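Local coordinates for plasmid pRiA4b Orf3-like domain-containing protein (Methanosarcina mazei, PDB 2I1S), which is of unknown function but belongs to the plasmid pRiA4b ORF-3-like family, folding as a single chain around one mixed beta sheet, at residues 11-16 against 112-118; 25-29 against 129-134; 31-37 against 85-90; 45-51 against 139-143. All blocks are in the same frame, centred on the assembly; numbering follows the deposited sequence. Where two conformers were deposited one is given.

Contact 1 of 4, residues 11-16 against 112-118; sequences LKLSIK and QVKVRLE
Strands 7-15 and 111-122 lie antiparallel in the interior of the sheet, and residues 11-16 and 112-118 are part of this pairing; the axes of these short segments come within 4.4 Å. Lys12 with Arg116 and Ser14 with Lys114 are hydrogen-bonded pairs. In the first, Lys12 N donates to Arg116 O at 2.7 Å and Arg116 N returns a bond to Lys12 O at 2.9 Å. Leu11, Leu13 and Ile15 face Leu117, Val115 and Val113 in non-hydrogen-bonded pairs, on the side of this mixed sheet that helix 34-44 covers. CG of Leu13 stands beside the backbone N (chi1 -44°), and Leu13 CD2 lies 3.7 Å from Val115 CG1, the two side chains running the same way. Leu11 CD2 meets Leu117 CD1 at 3.8 Å, the two side chains crossing at a slant. Lys12 NZ hydrogen-bonds Gln21 OE1, and Lys12 makes a cation-pi contact with Trp23. At the end of the pairing the Lys16 side chain crosses that of Lys114 at about a right angle, and one water accepts from Gln112 N and donates to Lys16 O.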
loop_
_atom_site.group_PDB
_atom_site.type_symbol
_atom_site.label_atom_id
_atom_site.label_comp_id
_atom_site.label_asym_id
_atom_site.label_seq_id
_atom_site.Cartn_x
_atom_site.Cartn_y
_atom_site.Cartn_z
ATOM N N LEU A 11 -5.982 8.515 -4.128
ATOM C CA LEU A 11 -4.824 7.688 -4.464
ATOM C C LEU A 11 -5.272 6.298 -4.831
ATOM O O LEU A 11 -6.145 5.756 -4.161
ATOM C CB LEU A 11 -3.877 7.597 -3.248
ATOM C CG LEU A 11 -3.274 8.916 -2.750
ATOM C CD1 LEU A 11 -2.404 8.662 -1.505
ATOM C CD2 LEU A 11 -2.469 9.703 -3.850
ATOM N N LYS A 12 -4.706 5.702 -5.876
ATOM C CA LYS A 12 -4.827 4.248 -6.003
ATOM C C LYS A 12 -3.547 3.602 -5.528
ATOM O O LYS A 12 -2.455 4.119 -5.767
ATOM C CB LYS A 12 -5.133 3.815 -7.422
ATOM C CG LYS A 12 -5.559 2.364 -7.537
ATOM C CD LYS A 12 -5.783 2.014 -8.984
ATOM C CE LYS A 12 -5.978 0.508 -9.095
ATOM N NZ LYS A 12 -5.998 -0.008 -10.486
ATOM N N LEU A 13 -3.701 2.499 -4.801
ATOM C CA LEU A 13 -2.585 1.692 -4.286
ATOM C C LEU A 13 -2.712 0.293 -4.834
ATOM O O LEU A 13 -3.746 -0.359 -4.611
ATOM C CB LEU A 13 -2.623 1.598 -2.772
ATOM C CG LEU A 13 -2.905 2.879 -1.976
ATOM C CD1 LEU A 13 -2.873 2.575 -0.493
ATOM C CD2 LEU A 13 -1.945 4.000 -2.327
ATOM N N SER A 14 -1.696 -0.170 -5.567
ATOM C CA SER A 14 -1.733 -1.518 -6.123
ATOM C C SER A 14 -0.494 -2.316 -5.767
ATOM O O SER A 14 0.632 -1.842 -5.905
ATOM C CB SER A 14 -1.982 -1.515 -7.652
ATOM O OG SER A 14 -0.795 -1.380 -8.430
ATOM N N ILE A 15 -0.712 -3.535 -5.295
ATOM C CA ILE A 15 0.384 -4.464 -5.099
ATOM C C ILE A 15 0.884 -4.874 -6.498
ATOM O O ILE A 15 0.112 -5.410 -7.327
ATOM C CB ILE A 15 -0.041 -5.711 -4.260
ATOM C CG1 ILE A 15 -0.313 -5.323 -2.835
ATOM C CG2 ILE A 15 1.087 -6.757 -4.229
ATOM C CD1 ILE A 15 -0.844 -6.459 -2.024
ATOM N N LYS A 16 2.160 -4.605 -6.761
ATOM C CA LYS A 16 2.815 -5.089 -7.995
ATOM C C LYS A 16 3.102 -6.584 -8.041
ATOM O O LYS A 16 3.463 -7.190 -7.040
ATOM C CB LYS A 16 4.170 -4.437 -8.145
ATOM C CG LYS A 16 4.117 -2.990 -8.539
ATOM C CD LYS A 16 5.533 -2.508 -8.689
ATOM C CE LYS A 16 6.275 -3.383 -9.685
ATOM N NZ LYS A 16 7.323 -2.552 -10.360
ATOM N N GLN A 112 5.901 -4.451 -3.051
ATOM C CA GLN A 112 5.893 -3.137 -3.700
ATOM C C GLN A 112 4.501 -2.696 -3.986
ATOM O O GLN A 112 3.712 -3.415 -4.611
ATOM C CB GLN A 112 6.710 -3.169 -4.975
ATOM C CG GLN A 112 8.217 -3.370 -4.720
ATOM C CD GLN A 112 8.982 -3.538 -5.992
ATOM O OE1 GLN A 112 8.577 -4.279 -6.874
ATOM N NE2 GLN A 112 10.097 -2.848 -6.102
ATOM N N VAL A 113 4.191 -1.501 -3.524
ATOM C CA VAL A 113 2.900 -0.914 -3.765
ATOM C C VAL A 113 3.091 0.286 -4.696
ATOM O O VAL A 113 3.900 1.153 -4.393
ATOM C CB VAL A 113 2.248 -0.469 -2.455
ATOM C CG1 VAL A 113 0.870 0.212 -2.745
ATOM C CG2 VAL A 113 2.140 -1.650 -1.470
ATOM N N LYS A 114 2.382 0.303 -5.832
ATOM C CA LYS A 114 2.330 1.483 -6.708
ATOM C C LYS A 114 1.353 2.468 -6.121
ATOM O O LYS A 114 0.230 2.108 -5.712
ATOM C CB LYS A 114 1.866 1.142 -8.120
ATOM C CG LYS A 114 2.817 0.402 -9.009
ATOM C CD LYS A 114 2.070 0.089 -10.351
ATOM C CE LYS A 114 3.003 -0.030 -11.597
ATOM N NZ LYS A 114 3.448 -1.441 -11.831
ATOM N N VAL A 115 1.769 3.714 -6.046
ATOM C CA VAL A 115 0.882 4.759 -5.500
ATOM C C VAL A 115 0.663 5.735 -6.649
ATOM O O VAL A 115 1.614 6.284 -7.209
ATOM C CB VAL A 115 1.477 5.479 -4.243
ATOM C CG1 VAL A 115 0.485 6.480 -3.685
ATOM C CG2 VAL A 115 1.921 4.464 -3.159
ATOM N N ARG A 116 -0.583 5.883 -7.053
ATOM C CA ARG A 116 -0.920 6.770 -8.140
ATOM C C ARG A 116 -1.961 7.783 -7.661
ATOM O O ARG A 116 -3.009 7.401 -7.174
ATOM C CB ARG A 116 -1.415 5.944 -9.334
ATOM C CG ARG A 116 -2.213 6.733 -10.360
ATOM C CD ARG A 116 -1.325 7.268 -11.481
ATOM N NE ARG A 116 -0.725 6.182 -12.262
ATOM C CZ ARG A 116 -1.100 5.835 -13.496
ATOM N NH1 ARG A 116 -2.085 6.483 -14.132
ATOM N NH2 ARG A 116 -0.472 4.832 -14.099
ATOM N N LEU A 117 -1.624 9.065 -7.753
ATOM C CA LEU A 117 -2.603 10.164 -7.638
ATOM C C LEU A 117 -3.572 10.202 -8.830
ATOM O O LEU A 117 -3.151 10.372 -9.973
ATOM C CB LEU A 117 -1.876 11.515 -7.523
ATOM C CG LEU A 117 -2.682 12.792 -7.260
ATOM C CD1 LEU A 117 -3.297 12.830 -5.846
ATOM C CD2 LEU A 117 -1.799 14.009 -7.512
ATOM N N GLU A 118 -4.868 10.032 -8.570
ATOM C CA GLU A 118 -5.853 10.149 -9.645
ATOM C C GLU A 118 -6.540 11.509 -9.665
ATOM O O GLU A 118 -6.781 12.055 -10.739
ATOM C CB GLU A 118 -6.893 9.032 -9.582
ATOM C CG GLU A 118 -6.349 7.662 -9.996
ATOM C CD GLU A 118 -7.349 6.523 -9.788
ATOM O OE1 GLU A 118 -8.196 6.612 -8.858
ATOM O OE2 GLU A 118 -7.279 5.532 -10.556
HETATM O O HOH W 1 4.956 -6.712 -4.455
#

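Contact 2 of 4, residues 25-29 against 129-134; sequences RIQVP and YPICTA
Gln27 and Ile131 form an antiparallel hydrogen-bonded pair that joins strand 22-29 to 131-136, an outermost strand of the mixed sheet. Gln27 N donates to Ile131 O at 2.9 Å, and Ile131 N gives a longer bond to Gln27 O, 3.2 Å. Their side chains lie side by side, Gln27 CB 4.0 Å from Ile131 CG1. Next along the strand, Ile26 faces Cys132 in a non-hydrogen-bonded pair, with Ile26 CG2 against Cys132 CB; this is the side that helix 34-44 covers through Ala40 and Val44. Beyond them Thr133 N donates to Arg25 O. The guanidinium of Arg25 turns away from strand 131-136 to a salt bridge with Glu118. At the other end a cis peptide bond precedes Pro130, and Tyr129 CB packs 3.8 Å from Pro29 CD. The Tyr129 hydroxyl is hydrogen-bonded to Lys124 N. The amide of Gln27 is 32° from the plane of the Tyr129 ring, and Gln27 OE1 sits at the ring edge, 3.3 Å from Tyr129 CE1.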
loop_
_atom_site.group_PDB
_atom_site.type_symbol
_atom_site.label_atom_id
_atom_site.label_comp_id
_atom_site.label_asym_id
_atom_site.label_seq_id
_atom_site.Cartn_x
_atom_site.Cartn_y
_atom_site.Cartn_z
ATOM N N ARG A 25 -8.488 1.989 -2.981
ATOM C CA ARG A 25 -8.531 3.426 -3.274
ATOM C C ARG A 25 -8.759 4.153 -1.954
ATOM O O ARG A 25 -9.619 3.772 -1.184
ATOM C CB ARG A 25 -9.593 3.759 -4.368
ATOM C CG ARG A 25 -8.963 4.126 -5.694
ATOM C CD ARG A 25 -9.967 4.450 -6.819
ATOM N NE ARG A 25 -10.113 3.218 -7.555
ATOM C CZ ARG A 25 -9.624 2.931 -8.750
ATOM N NH1 ARG A 25 -9.015 3.824 -9.492
ATOM N NH2 ARG A 25 -9.799 1.717 -9.213
ATOM N N ILE A 26 -7.924 5.129 -1.652
ATOM C CA ILE A 26 -8.061 5.893 -0.410
ATOM C C ILE A 26 -8.001 7.387 -0.703
ATOM O O ILE A 26 -7.396 7.800 -1.705
ATOM C CB ILE A 26 -6.968 5.530 0.660
ATOM C CG1 ILE A 26 -5.559 5.975 0.208
ATOM C CG2 ILE A 26 -7.075 4.044 1.091
ATOM C CD1 ILE A 26 -4.421 5.826 1.289
ATOM N N GLN A 27 -8.608 8.202 0.165
ATOM C CA GLN A 27 -8.407 9.658 0.069
ATOM C C GLN A 27 -7.657 10.179 1.305
ATOM O O GLN A 27 -8.025 9.882 2.450
ATOM C CB GLN A 27 -9.725 10.373 -0.134
ATOM C CG GLN A 27 -10.524 9.891 -1.354
ATOM C CD GLN A 27 -11.892 10.524 -1.418
ATOM O OE1 GLN A 27 -12.111 11.567 -0.800
ATOM N NE2 GLN A 27 -12.826 9.915 -2.168
ATOM N N VAL A 28 -6.598 10.948 1.086
ATOM C CA VAL A 28 -5.807 11.444 2.222
ATOM C C VAL A 28 -5.756 12.989 2.289
ATOM O O VAL A 28 -5.837 13.635 1.256
ATOM C CB VAL A 28 -4.360 10.827 2.241
ATOM C CG1 VAL A 28 -4.428 9.339 2.473
ATOM C CG2 VAL A 28 -3.615 11.125 0.955
ATOM N N PRO A 29 -5.641 13.575 3.512
ATOM C CA PRO A 29 -5.405 15.012 3.587
ATOM C C PRO A 29 -4.191 15.413 2.760
ATOM O O PRO A 29 -3.161 14.697 2.763
ATOM C CB PRO A 29 -5.134 15.255 5.091
ATOM C CG PRO A 29 -5.902 14.173 5.784
ATOM C CD PRO A 29 -5.760 12.974 4.861
ATOM N N TYR A 129 -11.088 12.104 7.218
ATOM C CA TYR A 129 -10.033 11.536 6.376
ATOM C C TYR A 129 -8.877 11.021 7.240
ATOM O O TYR A 129 -8.657 11.541 8.335
ATOM C CB TYR A 129 -9.546 12.567 5.366
ATOM C CG TYR A 129 -10.605 13.021 4.399
ATOM C CD1 TYR A 129 -10.762 12.384 3.159
ATOM C CD2 TYR A 129 -11.423 14.119 4.686
ATOM C CE1 TYR A 129 -11.731 12.812 2.229
ATOM C CE2 TYR A 129 -12.397 14.562 3.769
ATOM C CZ TYR A 129 -12.543 13.899 2.543
ATOM O OH TYR A 129 -13.500 14.310 1.636
ATOM N N PRO A 130 -8.147 9.981 6.773
ATOM C CA PRO A 130 -8.283 9.259 5.513
ATOM C C PRO A 130 -9.497 8.341 5.447
ATOM O O PRO A 130 -10.055 7.949 6.484
ATOM C CB PRO A 130 -6.980 8.456 5.412
ATOM C CG PRO A 130 -6.350 8.517 6.700
ATOM C CD PRO A 130 -7.055 9.447 7.607
ATOM N N ILE A 131 -9.923 8.040 4.228
ATOM C CA ILE A 131 -10.974 7.054 4.002
ATOM C C ILE A 131 -10.587 6.034 2.945
ATOM O O ILE A 131 -9.756 6.314 2.082
ATOM C CB ILE A 131 -12.364 7.698 3.613
ATOM C CG1 ILE A 131 -12.295 8.511 2.325
ATOM C CG2 ILE A 131 -12.964 8.489 4.760
ATOM C CD1 ILE A 131 -13.701 8.870 1.819
ATOM N N CYS A 132 -11.193 4.854 3.001
ATOM C CA CYS A 132 -11.010 3.870 1.934
ATOM C C CYS A 132 -12.325 3.738 1.218
ATOM O O CYS A 132 -13.334 3.374 1.817
ATOM C CB CYS A 132 -10.550 2.518 2.498
ATOM S SG CYS A 132 -10.294 1.215 1.266
ATOM N N THR A 133 -12.335 4.064 -0.064
ATOM C CA THR A 133 -13.582 4.065 -0.786
ATOM C C THR A 133 -13.914 2.750 -1.508
ATOM O O THR A 133 -15.092 2.485 -1.765
ATOM C CB THR A 133 -13.659 5.230 -1.800
ATOM O OG1 THR A 133 -12.633 5.089 -2.803
ATOM C CG2 THR A 133 -13.568 6.598 -1.087
ATOM N N ALA A 134 -12.885 1.959 -1.848
ATOM C CA ALA A 134 -13.001 0.774 -2.700
ATOM C C ALA A 134 -11.706 -0.054 -2.694
ATOM O O ALA A 134 -10.610 0.431 -2.363
ATOM C CB ALA A 134 -13.360 1.200 -4.162
#

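Contact 3 of 4, residues 31-37 against 85-90; sequences NYTFLDL and EKKAKL
Phe34 opens helix 34-44 and packs into the loop 85-90; Thr33, at the N-cap, and Asp36 form a capping box, with Thr33 N donating to Asp36 OD2. Phe34 CB rests against Glu85 CB at 3.8 Å. From there CG stands beside the backbone N (chi1 -76°), which turns the CD2-CE2 edge to Ala88 and Lys89 and one face to Leu90. Phe34 CD2 meets Ala88 CB at 3.7 Å, and CE2 has Lys89 O near the ring edge. At the tip, Phe34 CZ lies 3.8 Å from Leu90 CD2, the methyl that makes a CH-pi contact over the centre of the ring, almost on its normal. Phe55 and Tyr93 also meet this ring, from strand 53-58 and helix 90-93. Phe34 N donates to Ala88 O at 3.0 Å, and Leu35 N to Glu85 O from above the carbonyl plane, while the Glu85 carboxylate goes on to His53. Before the cap, Leu90 N donates to Tyr32 O at 2.9 Å, nearly straight at 170°, and Leu90 CD1 touches Tyr32 CB at 3.7 Å.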
loop_
_atom_site.group_PDB
_atom_site.type_symbol
_atom_site.label_atom_id
_atom_site.label_comp_id
_atom_site.label_asym_id
_atom_site.label_seq_id
_atom_site.Cartn_x
_atom_site.Cartn_y
_atom_site.Cartn_z
ATOM N N ASN A 31 -2.119 17.732 3.348
ATOM C CA ASN A 31 -0.969 18.104 4.182
ATOM C C ASN A 31 -0.214 16.909 4.821
ATOM O O ASN A 31 0.676 17.076 5.687
ATOM C CB ASN A 31 -1.373 19.166 5.224
ATOM C CG ASN A 31 -2.296 18.609 6.316
ATOM O OD1 ASN A 31 -2.914 17.534 6.163
ATOM N ND2 ASN A 31 -2.398 19.347 7.426
ATOM N N TYR A 32 -0.587 15.719 4.388
ATOM C CA TYR A 32 0.022 14.474 4.833
ATOM C C TYR A 32 1.489 14.392 4.499
ATOM O O TYR A 32 1.904 14.828 3.424
ATOM C CB TYR A 32 -0.696 13.281 4.199
ATOM C CG TYR A 32 -1.557 12.489 5.169
ATOM C CD1 TYR A 32 -2.118 13.093 6.298
ATOM C CD2 TYR A 32 -1.825 11.140 4.935
ATOM C CE1 TYR A 32 -2.889 12.362 7.182
ATOM C CE2 TYR A 32 -2.590 10.412 5.795
ATOM C CZ TYR A 32 -3.130 11.016 6.910
ATOM O OH TYR A 32 -3.888 10.248 7.780
ATOM N N THR A 33 2.267 13.860 5.453
ATOM C CA THR A 33 3.669 13.560 5.240
ATOM C C THR A 33 3.728 12.158 4.636
ATOM O O THR A 33 2.702 11.467 4.552
ATOM C CB THR A 33 4.485 13.612 6.551
ATOM O OG1 THR A 33 4.034 12.586 7.449
ATOM C CG2 THR A 33 4.341 14.954 7.241
ATOM N N PHE A 34 4.911 11.735 4.194
ATOM C CA PHE A 34 5.101 10.348 3.789
ATOM C C PHE A 34 4.940 9.354 4.945
ATOM O O PHE A 34 4.474 8.251 4.720
ATOM C CB PHE A 34 6.396 10.171 2.990
ATOM C CG PHE A 34 6.279 10.673 1.572
ATOM C CD1 PHE A 34 6.074 9.786 0.517
ATOM C CD2 PHE A 34 6.296 12.033 1.300
ATOM C CE1 PHE A 34 5.932 10.260 -0.803
ATOM C CE2 PHE A 34 6.146 12.508 -0.009
ATOM C CZ PHE A 34 5.971 11.626 -1.064
ATOM N N LEU A 35 5.267 9.742 6.176
ATOM C CA LEU A 35 5.047 8.840 7.308
ATOM C C LEU A 35 3.568 8.499 7.417
ATOM O O LEU A 35 3.205 7.329 7.506
ATOM C CB LEU A 35 5.575 9.422 8.626
ATOM C CG LEU A 35 5.425 8.561 9.893
ATOM C CD1 LEU A 35 6.073 7.153 9.726
ATOM C CD2 LEU A 35 6.021 9.245 11.103
ATOM N N ASP A 36 2.741 9.536 7.403
ATOM C CA ASP A 36 1.283 9.433 7.408
ATOM C C ASP A 36 0.748 8.499 6.332
ATOM O O ASP A 36 -0.168 7.690 6.608
ATOM C CB ASP A 36 0.665 10.818 7.180
ATOM C CG ASP A 36 0.813 11.752 8.370
ATOM O OD1 ASP A 36 0.870 11.275 9.526
ATOM O OD2 ASP A 36 0.861 12.978 8.145
ATOM N N LEU A 37 1.325 8.601 5.128
ATOM C CA LEU A 37 0.987 7.726 4.002
ATOM C C LEU A 37 1.449 6.271 4.198
ATOM O O LEU A 37 0.696 5.327 3.901
ATOM C CB LEU A 37 1.548 8.305 2.698
ATOM C CG LEU A 37 1.357 7.496 1.404
ATOM C CD1 LEU A 37 -0.125 7.389 1.060
ATOM C CD2 LEU A 37 2.163 8.029 0.200
ATOM N N GLU A 85 10.856 11.052 5.756
ATOM C CA GLU A 85 9.435 10.913 5.521
ATOM C C GLU A 85 8.585 11.690 6.517
ATOM O O GLU A 85 7.438 11.988 6.234
ATOM C CB GLU A 85 9.049 9.417 5.547
ATOM C CG GLU A 85 9.337 8.667 6.883
ATOM C CD GLU A 85 8.808 7.232 6.878
ATOM O OE1 GLU A 85 8.021 6.895 5.983
ATOM O OE2 GLU A 85 9.188 6.424 7.752
ATOM N N LYS A 86 9.128 11.963 7.704
ATOM C CA LYS A 86 8.421 12.774 8.713
ATOM C C LYS A 86 8.361 14.217 8.229
ATOM O O LYS A 86 7.422 14.931 8.547
ATOM C CB LYS A 86 9.111 12.733 10.096
ATOM C CG LYS A 86 9.027 11.403 10.803
ATOM C CD LYS A 86 9.536 11.493 12.229
ATOM C CE LYS A 86 9.251 10.182 12.983
ATOM N NZ LYS A 86 9.900 10.077 14.315
ATOM N N LYS A 87 9.380 14.616 7.456
ATOM C CA LYS A 87 9.517 15.953 6.868
ATOM C C LYS A 87 8.893 16.107 5.480
ATOM O O LYS A 87 8.211 17.088 5.222
ATOM C CB LYS A 87 11.001 16.326 6.795
ATOM C CG LYS A 87 11.579 16.735 8.147
ATOM C CD LYS A 87 13.083 16.592 8.169
ATOM C CE LYS A 87 13.692 17.554 9.177
ATOM N NZ LYS A 87 15.155 17.367 9.211
ATOM N N ALA A 88 9.151 15.144 4.591
ATOM C CA ALA A 88 8.644 15.158 3.214
ATOM C C ALA A 88 7.120 15.178 3.212
ATOM O O ALA A 88 6.466 14.334 3.862
ATOM C CB ALA A 88 9.164 13.976 2.458
ATOM N N LYS A 89 6.558 16.164 2.515
ATOM C CA LYS A 89 5.113 16.333 2.423
ATOM C C LYS A 89 4.625 15.790 1.080
ATOM O O LYS A 89 5.294 15.983 0.075
ATOM C CB LYS A 89 4.769 17.819 2.552
ATOM C CG LYS A 89 4.974 18.407 3.962
ATOM C CD LYS A 89 3.835 17.971 4.919
ATOM C CE LYS A 89 3.433 19.061 5.951
ATOM N NZ LYS A 89 4.090 18.881 7.294
ATOM N N LEU A 90 3.473 15.116 1.049
ATOM C CA LEU A 90 2.902 14.648 -0.237
ATOM C C LEU A 90 2.758 15.775 -1.245
ATOM O O LEU A 90 3.083 15.597 -2.431
ATOM C CB LEU A 90 1.530 13.990 -0.054
ATOM C CG LEU A 90 1.448 12.761 0.848
ATOM C CD1 LEU A 90 0.044 12.135 0.752
ATOM C CD2 LEU A 90 2.521 11.763 0.514
#

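Contact 4 of 4, residues 45-51 against 139-143; sequences MDWEDYH and AVPED
The indole of Trp47 has CB of Met45 over the centre of one face and Val140 at its edge, where Val140 CG2 meets Trp47 CZ2 at 3.6 Å. From the same edge Trp47 NE1 donates to Val140 O, 2.9 Å away and tilted 15° out of the ring plane. Tyr105 and Trp111 also meet this ring. The imidazole of His51 carries Tyr50 CB over one face and has Glu142 OE1 in plane at its edge, 3.3 Å from His51 CD2. His51 NE2 donates to Asp143 OD1 at 2.8 Å, a bent bond (133° at the hydrogen) on the syn side of a carboxylate nearly perpendicular to the ring. Between the two rings, a bend at chi2 (-93°) brings the Glu142 carboxylate up to the backbone of 45-51, where the anti lone pair of Glu142 OE2 takes a 2.6 Å bond from Glu48 N. Tyr105 OH also bonds to OE2, so this oxygen is gripped twice. A water joins Asp46 O to Glu142 N. Asp46, with positive phi, closes a Schellman motif after helix 34-44. The contact joins two loops, the exit of that helix and the approach to helix 146-157, through a buried indole and a His-carboxylate hydrogen bond.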
loop_
_atom_site.group_PDB
_atom_site.type_symbol
_atom_site.label_atom_id
_atom_site.label_comp_id
_atom_site.label_asym_id
_atom_site.label_seq_id
_atom_site.Cartn_x
_atom_site.Cartn_y
_atom_site.Cartn_z
ATOM N N MET A 45 -3.755 -2.471 3.686
ATOM C CA MET A 45 -3.171 -3.798 3.421
ATOM C C MET A 45 -3.199 -4.742 4.596
ATOM O O MET A 45 -2.728 -5.883 4.498
ATOM C CB MET A 45 -1.734 -3.656 2.922
ATOM C CG MET A 45 -1.624 -3.008 1.505
ATOM S SD MET A 45 -2.754 -3.537 0.196
ATOM C CE MET A 45 -2.348 -2.267 -0.977
ATOM N N ASP A 46 -3.725 -4.284 5.726
ATOM C CA ASP A 46 -3.754 -5.093 6.940
ATOM C C ASP A 46 -2.354 -5.679 7.300
ATOM O O ASP A 46 -2.180 -6.843 7.727
ATOM C CB ASP A 46 -4.873 -6.140 6.812
ATOM C CG ASP A 46 -5.195 -6.821 8.130
ATOM O OD1 ASP A 46 -4.725 -6.330 9.193
ATOM O OD2 ASP A 46 -5.933 -7.847 8.091
ATOM N N TRP A 47 -1.342 -4.832 7.113
ATOM C CA TRP A 47 0.016 -5.160 7.491
ATOM C C TRP A 47 0.293 -4.727 8.946
ATOM O O TRP A 47 -0.511 -4.040 9.570
ATOM C CB TRP A 47 0.998 -4.544 6.485
ATOM C CG TRP A 47 1.062 -5.267 5.156
ATOM C CD1 TRP A 47 0.768 -6.592 4.916
ATOM C CD2 TRP A 47 1.486 -4.723 3.886
ATOM N NE1 TRP A 47 0.962 -6.888 3.594
ATOM C CE2 TRP A 47 1.402 -5.766 2.938
ATOM C CE3 TRP A 47 1.929 -3.458 3.463
ATOM C CZ2 TRP A 47 1.729 -5.580 1.583
ATOM C CZ3 TRP A 47 2.247 -3.274 2.094
ATOM C CH2 TRP A 47 2.168 -4.334 1.191
ATOM N N GLU A 48 1.440 -5.123 9.481
ATOM C CA GLU A 48 1.683 -5.064 10.925
ATOM C C GLU A 48 2.849 -4.119 11.311
ATOM O O GLU A 48 3.217 -3.991 12.479
ATOM C CB GLU A 48 1.964 -6.484 11.430
ATOM C CG GLU A 48 0.781 -7.403 11.568
ATOM C CD GLU A 48 -0.131 -6.971 12.660
ATOM O OE1 GLU A 48 0.320 -6.294 13.599
ATOM O OE2 GLU A 48 -1.324 -7.287 12.590
ATOM N N ASP A 49 3.426 -3.481 10.309
ATOM C CA ASP A 49 4.627 -2.664 10.452
ATOM C C ASP A 49 5.841 -3.335 11.123
ATOM O O ASP A 49 6.507 -2.753 11.963
ATOM C CB ASP A 49 4.316 -1.290 11.060
ATOM C CG ASP A 49 5.206 -0.207 10.480
ATOM O OD1 ASP A 49 6.005 -0.499 9.560
ATOM O OD2 ASP A 49 5.099 0.938 10.909
ATOM N N TYR A 50 6.150 -4.549 10.693
ATOM C CA TYR A 50 7.212 -5.342 11.303
ATOM C C TYR A 50 8.550 -5.030 10.669
ATOM O O TYR A 50 9.620 -5.283 11.269
ATOM C CB TYR A 50 6.977 -6.810 10.969
ATOM C CG TYR A 50 5.858 -7.494 11.706
ATOM C CD1 TYR A 50 5.718 -7.330 13.067
ATOM C CD2 TYR A 50 4.991 -8.369 11.035
ATOM C CE1 TYR A 50 4.703 -7.988 13.765
ATOM C CE2 TYR A 50 3.986 -9.057 11.716
ATOM C CZ TYR A 50 3.844 -8.848 13.081
ATOM O OH TYR A 50 2.885 -9.492 13.806
ATOM N N HIS A 51 8.488 -4.541 9.422
ATOM C CA HIS A 51 9.660 -4.561 8.557
ATOM C C HIS A 51 10.012 -3.141 8.150
ATOM O O HIS A 51 9.287 -2.211 8.486
ATOM C CB HIS A 51 9.398 -5.429 7.317
ATOM C CG HIS A 51 8.937 -6.813 7.632
ATOM N ND1 HIS A 51 9.762 -7.765 8.220
ATOM C CD2 HIS A 51 7.726 -7.396 7.486
ATOM C CE1 HIS A 51 9.075 -8.883 8.394
ATOM N NE2 HIS A 51 7.835 -8.678 7.960
ATOM N N ALA A 139 -5.401 -8.530 0.745
ATOM C CA ALA A 139 -4.001 -8.160 0.845
ATOM C C ALA A 139 -3.087 -9.376 1.102
ATOM O O ALA A 139 -3.495 -10.388 1.694
ATOM C CB ALA A 139 -3.846 -7.135 1.930
ATOM N N VAL A 140 -1.849 -9.304 0.622
ATOM C CA VAL A 140 -0.921 -10.424 0.855
ATOM C C VAL A 140 -0.628 -10.465 2.363
ATOM O O VAL A 140 -0.405 -9.413 2.976
ATOM C CB VAL A 140 0.401 -10.268 0.028
ATOM C CG1 VAL A 140 0.111 -10.290 -1.492
ATOM C CG2 VAL A 140 1.188 -8.981 0.422
ATOM N N PRO A 141 -0.672 -11.670 2.975
ATOM C CA PRO A 141 -0.345 -11.718 4.402
ATOM C C PRO A 141 1.126 -11.385 4.632
ATOM O O PRO A 141 1.950 -11.533 3.711
ATOM C CB PRO A 141 -0.633 -13.165 4.780
ATOM C CG PRO A 141 -1.688 -13.633 3.658
ATOM C CD PRO A 141 -1.092 -12.997 2.454
ATOM N N GLU A 142 1.425 -10.914 5.845
ATOM C CA GLU A 142 2.779 -10.691 6.228
ATOM C C GLU A 142 3.579 -12.002 6.060
ATOM O O GLU A 142 3.061 -13.070 6.354
ATOM C CB GLU A 142 2.857 -10.149 7.681
ATOM C CG GLU A 142 2.330 -8.702 7.848
ATOM C CD GLU A 142 3.439 -7.644 7.741
ATOM O OE1 GLU A 142 4.521 -7.982 7.208
ATOM O OE2 GLU A 142 3.249 -6.475 8.197
ATOM N N ASP A 143 4.822 -11.883 5.554
ATOM C CA ASP A 143 5.846 -12.929 5.621
ATOM C C ASP A 143 5.571 -14.111 4.662
ATOM O O ASP A 143 6.205 -15.189 4.756
ATOM C CB ASP A 143 5.994 -13.393 7.080
ATOM C CG ASP A 143 6.223 -12.232 8.042
ATOM O OD1 ASP A 143 7.073 -11.354 7.762
ATOM O OD2 ASP A 143 5.568 -12.192 9.091
HETATM O O HOH W 2 -1.955 -8.561 5.078
HETATM O O HOH W 3 -0.886 -9.596 7.544
#

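In the fold
From the N terminus, strand 7-15 enters the sheet first, and contact 1 closes a long loop when strand 111-122 returns beside it. Strand 22-29 follows, and strand 131-136 pairs with it much later, so contact 2 crosses contact 1; Leu11 packing on Val28 ties the two. Contact 3, between the start of helix 34-44 and loop 85-90, falls within the spans of both, and touches them through Leu37 on Leu11 and Leu90 on Val28. Contact 4 begins at the other end of that helix and closes last, crossing all three. It packs on contact 1 through Trp47 and Val113 but stays about 8 Å from contact 2, nearest atoms. Together they bind sheet, helix and the approach to helix 146-157.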